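Local coordinates for protein pyridoxal kinase (Lactobacillus plantarum, PDB 3H74) that probably phosphorylates pyridoxal at the expense of ATP to give pyridoxal 5'-phosphate, as a kinase of the ribokinase-like clan, at residues I18-Y32 with D215-R227. Sequence-based numbering, arbitrary orientation. Where two conformers were deposited one is given.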
# COMPACT_ATOMS: atom_id res chain seq x y z
N ILE A 18 -6.31 10.83 1.44
CA ILE A 18 -5.76 9.55 1.01
C ILE A 18 -4.31 9.45 1.47
O ILE A 18 -3.83 10.30 2.22
CB ILE A 18 -5.92 9.32 -0.53
CG1 ILE A 18 -5.10 10.34 -1.34
CG2 ILE A 18 -7.39 9.36 -0.95
CD1 ILE A 18 -4.87 9.93 -2.80
N SER A 19 -3.64 8.37 1.05
CA SER A 19 -2.19 8.20 1.21
C SER A 19 -1.67 8.61 2.59
O SER A 19 -2.18 8.13 3.60
CB SER A 19 -1.44 8.83 0.02
OG SER A 19 -1.77 10.19 -0.14
N LEU A 20 -0.67 9.49 2.67
CA LEU A 20 -0.05 9.78 3.95
C LEU A 20 -1.01 10.40 4.95
O LEU A 20 -0.93 10.14 6.15
CB LEU A 20 1.16 10.68 3.76
CG LEU A 20 2.26 10.65 4.81
CD1 LEU A 20 2.74 9.22 5.12
CD2 LEU A 20 3.42 11.49 4.29
N SER A 21 -1.96 11.21 4.45
CA SER A 21 -2.96 11.83 5.33
C SER A 21 -3.85 10.81 6.04
O SER A 21 -4.39 11.09 7.11
CB SER A 21 -3.82 12.82 4.57
OG SER A 21 -4.87 12.18 3.88
N SER A 22 -4.02 9.63 5.44
CA SER A 22 -4.79 8.58 6.11
C SER A 22 -3.90 7.57 6.82
O SER A 22 -4.27 7.05 7.87
CB SER A 22 -5.76 7.90 5.15
OG SER A 22 -5.07 7.36 4.04
N ALA A 23 -2.70 7.32 6.29
CA ALA A 23 -1.77 6.41 6.96
C ALA A 23 -1.32 6.94 8.31
O ALA A 23 -1.18 6.17 9.26
CB ALA A 23 -0.58 6.11 6.07
N LEU A 24 -1.09 8.25 8.41
CA LEU A 24 -0.64 8.84 9.66
C LEU A 24 -1.61 8.59 10.82
O LEU A 24 -1.19 8.06 11.86
CB LEU A 24 -0.32 10.34 9.51
CG LEU A 24 1.15 10.73 9.59
CD1 LEU A 24 1.33 12.17 9.16
CD2 LEU A 24 1.72 10.51 11.00
N PRO A 25 -2.88 9.00 10.68
CA PRO A 25 -3.83 8.70 11.75
C PRO A 25 -3.96 7.21 12.07
O PRO A 25 -3.96 6.83 13.25
CB PRO A 25 -5.16 9.28 11.22
CG PRO A 25 -4.72 10.37 10.29
CD PRO A 25 -3.51 9.80 9.62
N VAL A 26 -4.04 6.36 11.05
CA VAL A 26 -4.24 4.94 11.27
C VAL A 26 -3.07 4.32 12.05
O VAL A 26 -3.26 3.63 13.05
CB VAL A 26 -4.48 4.22 9.93
CG1 VAL A 26 -4.38 2.70 10.07
CG2 VAL A 26 -5.84 4.61 9.36
N LEU A 27 -1.85 4.57 11.59
CA LEU A 27 -0.69 3.95 12.21
C LEU A 27 -0.36 4.56 13.57
O LEU A 27 0.09 3.87 14.47
CB LEU A 27 0.50 3.94 11.24
CG LEU A 27 0.29 2.94 10.09
CD1 LEU A 27 1.19 3.28 8.91
CD2 LEU A 27 0.51 1.50 10.55
N THR A 28 -0.62 5.85 13.73
CA THR A 28 -0.50 6.48 15.04
C THR A 28 -1.47 5.80 16.02
O THR A 28 -1.08 5.44 17.14
CB THR A 28 -0.75 7.99 14.96
OG1 THR A 28 0.24 8.58 14.11
CG2 THR A 28 -0.66 8.65 16.34
N ALA A 29 -2.71 5.59 15.60
CA ALA A 29 -3.69 4.94 16.47
C ALA A 29 -3.26 3.53 16.83
O ALA A 29 -3.55 3.04 17.91
CB ALA A 29 -5.06 4.93 15.81
N MSE A 30 -2.52 2.88 15.94
CA MSE A 30 -2.00 1.53 16.16
C MSE A 30 -0.67 1.54 16.93
O MSE A 30 -0.01 0.55 16.95
CB MSE A 30 -1.84 0.79 14.81
CG MSE A 30 -3.22 0.60 14.04
SE MSE A 30 -3.18 -0.38 12.30
CE MSE A 30 -2.18 -1.62 13.53
N GLN A 31 -0.31 2.67 17.50
CA GLN A 31 0.78 2.75 18.48
C GLN A 31 2.18 2.72 17.78
O GLN A 31 3.14 2.33 18.35
CB GLN A 31 0.63 1.67 19.57
CG GLN A 31 -0.82 1.45 20.09
CD GLN A 31 -0.87 0.31 21.12
OE1 GLN A 31 -0.28 0.45 21.99
NE2 GLN A 31 -1.31 -0.87 20.77
N TYR A 32 2.29 3.26 16.61
CA TYR A 32 3.55 3.50 15.96
C TYR A 32 4.03 4.93 16.10
O TYR A 32 3.26 5.82 16.03
CB TYR A 32 3.46 3.13 14.45
CG TYR A 32 3.27 1.65 14.20
CD1 TYR A 32 4.36 0.81 14.09
CD2 TYR A 32 2.01 1.11 14.11
CE1 TYR A 32 4.19 -0.53 13.90
CE2 TYR A 32 1.84 -0.22 13.92
CZ TYR A 32 2.95 -1.04 13.81
OH TYR A 32 2.86 -2.37 13.62
N ASP A 215 -4.58 2.58 -0.09
CA ASP A 215 -3.65 3.15 0.89
C ASP A 215 -4.01 2.73 2.31
O ASP A 215 -3.14 2.41 3.11
CB ASP A 215 -3.62 4.69 0.81
CG ASP A 215 -2.97 5.23 -0.46
OD1 ASP A 215 -1.93 4.69 -0.90
OD2 ASP A 215 -3.50 6.27 -0.96
N THR A 216 -5.30 2.76 2.62
CA THR A 216 -5.75 2.40 3.95
C THR A 216 -5.57 0.90 4.20
O THR A 216 -5.13 0.50 5.28
CB THR A 216 -7.19 2.87 4.16
OG1 THR A 216 -7.21 4.30 4.02
CG2 THR A 216 -7.70 2.48 5.54
N LEU A 217 -5.89 0.08 3.21
CA LEU A 217 -5.64 -1.35 3.33
C LEU A 217 -4.17 -1.64 3.64
O LEU A 217 -3.86 -2.42 4.54
CB LEU A 217 -6.05 -2.08 2.05
CG LEU A 217 -5.92 -3.61 2.08
CD1 LEU A 217 -6.98 -4.26 2.96
CD2 LEU A 217 -6.00 -4.17 0.67
N ALA A 218 -3.28 -0.99 2.89
CA ALA A 218 -1.85 -1.22 3.08
C ALA A 218 -1.40 -0.79 4.47
O ALA A 218 -0.62 -1.48 5.11
CB ALA A 218 -1.05 -0.51 2.02
N ALA A 219 -1.88 0.37 4.94
CA ALA A 219 -1.53 0.84 6.27
C ALA A 219 -1.99 -0.14 7.35
O ALA A 219 -1.26 -0.43 8.28
CB ALA A 219 -2.08 2.25 6.52
N VAL A 220 -3.22 -0.62 7.21
CA VAL A 220 -3.76 -1.57 8.19
C VAL A 220 -2.98 -2.88 8.19
O VAL A 220 -2.63 -3.40 9.25
CB VAL A 220 -5.27 -1.81 7.97
CG1 VAL A 220 -5.77 -2.97 8.80
CG2 VAL A 220 -6.06 -0.55 8.30
N ILE A 221 -2.69 -3.40 7.01
CA ILE A 221 -1.92 -4.64 6.90
C ILE A 221 -0.53 -4.48 7.52
O ILE A 221 -0.11 -5.31 8.34
CB ILE A 221 -1.85 -5.12 5.44
CG1 ILE A 221 -3.23 -5.63 4.99
CG2 ILE A 221 -0.77 -6.20 5.25
CD1 ILE A 221 -3.34 -5.95 3.51
N ALA A 222 0.18 -3.41 7.16
CA ALA A 222 1.49 -3.16 7.73
C ALA A 222 1.41 -3.02 9.24
O ALA A 222 2.25 -3.57 9.96
CB ALA A 222 2.13 -1.94 7.11
N GLY A 223 0.40 -2.28 9.72
CA GLY A 223 0.24 -2.06 11.15
C GLY A 223 -0.01 -3.35 11.92
O GLY A 223 0.55 -3.56 13.00
N LEU A 224 -0.85 -4.21 11.37
CA LEU A 224 -1.14 -5.49 12.03
C LEU A 224 0.05 -6.44 12.00
O LEU A 224 0.38 -7.08 13.01
CB LEU A 224 -2.39 -6.14 11.43
CG LEU A 224 -3.71 -5.41 11.69
CD1 LEU A 224 -4.80 -5.98 10.80
CD2 LEU A 224 -4.11 -5.49 13.16
N LEU A 225 0.72 -6.52 10.86
CA LEU A 225 1.90 -7.37 10.76
C LEU A 225 2.98 -6.91 11.72
O LEU A 225 3.63 -7.72 12.37
CB LEU A 225 2.43 -7.43 9.34
CG LEU A 225 1.52 -8.11 8.32
CD1 LEU A 225 2.12 -7.96 6.94
CD2 LEU A 225 1.32 -9.59 8.66
N GLY A 226 3.16 -5.59 11.83
CA GLY A 226 4.18 -5.03 12.71
C GLY A 226 3.90 -5.27 14.18
O GLY A 226 4.80 -5.17 15.01
N ARG A 227 2.65 -5.60 14.50
CA ARG A 227 2.26 -5.90 15.88
C ARG A 227 2.23 -7.40 16.14
O ARG A 227 1.81 -7.84 17.22
CB ARG A 227 0.93 -5.22 16.24
CG ARG A 227 0.99 -3.68 16.30
CD ARG A 227 1.60 -3.11 17.58
NE ARG A 227 1.93 -1.69 17.45
CZ ARG A 227 3.14 -1.22 17.13
NH1 ARG A 227 4.15 -2.06 16.91
NH2 ARG A 227 3.33 0.08 17.02
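Two near-parallel helices of the ribokinase-like fold, 19-29 and 215-226, pack at 29° with axes 9.1 Å apart; helix 19-29 rests on strand 4-13 of the central sheet, and helix 215-226 has helix 231-251 against it, V220 touching W241. Small residues meet midway, the methyl CB atoms of A23 and A219 touching at 4.2 Å. Larger ones pack around that pair: V26 turns CG1 toward A219 CB and V220 CG2, and L27 CD2 comes 3.5 Å from the A219 O and also touches the G223 CA. G223 makes room for the selenomethionine M30, whose chain bends at its last torsion (chi3 50°) to lay CE against the glycine backbone. At one end of the pair the carboxylate of D215 approaches S19, OD2 taking a weak bond from the S19 N at 2.9 Å, while its OD1 bonds to H281 of the C-terminal histidine tag.

At the other end a Schellman motif with Q31 at positive phi closes helix 19-29 and leads into Y32. The Y32 hydroxyl donates to the G223 O at 2.7 Å. R227, just past its own helix, bends at its second torsion and lays its guanidinium flat over one face of the Y32 ring, a cation-pi stack with R227 CZ 3.5 Å from the ring centroid and the planes 18° apart. Its NE bonds to the M30 O at 3.0 Å, nearly in line with the C=O; NH2 adds a weak second bond to the same oxygen and lies 2.6 Å from the Q31 O, and NH1 reaches S4 of strand 4-13.

One arginine thus ties the capped C-terminus of helix 19-29 to the end of helix 215-226: the M30 carbonyl restrains the guanidinium's rotation, the ring supports it from one side, and the positive charge would probably be eased by the M30 and Q31 carbonyls and the aromatic face together.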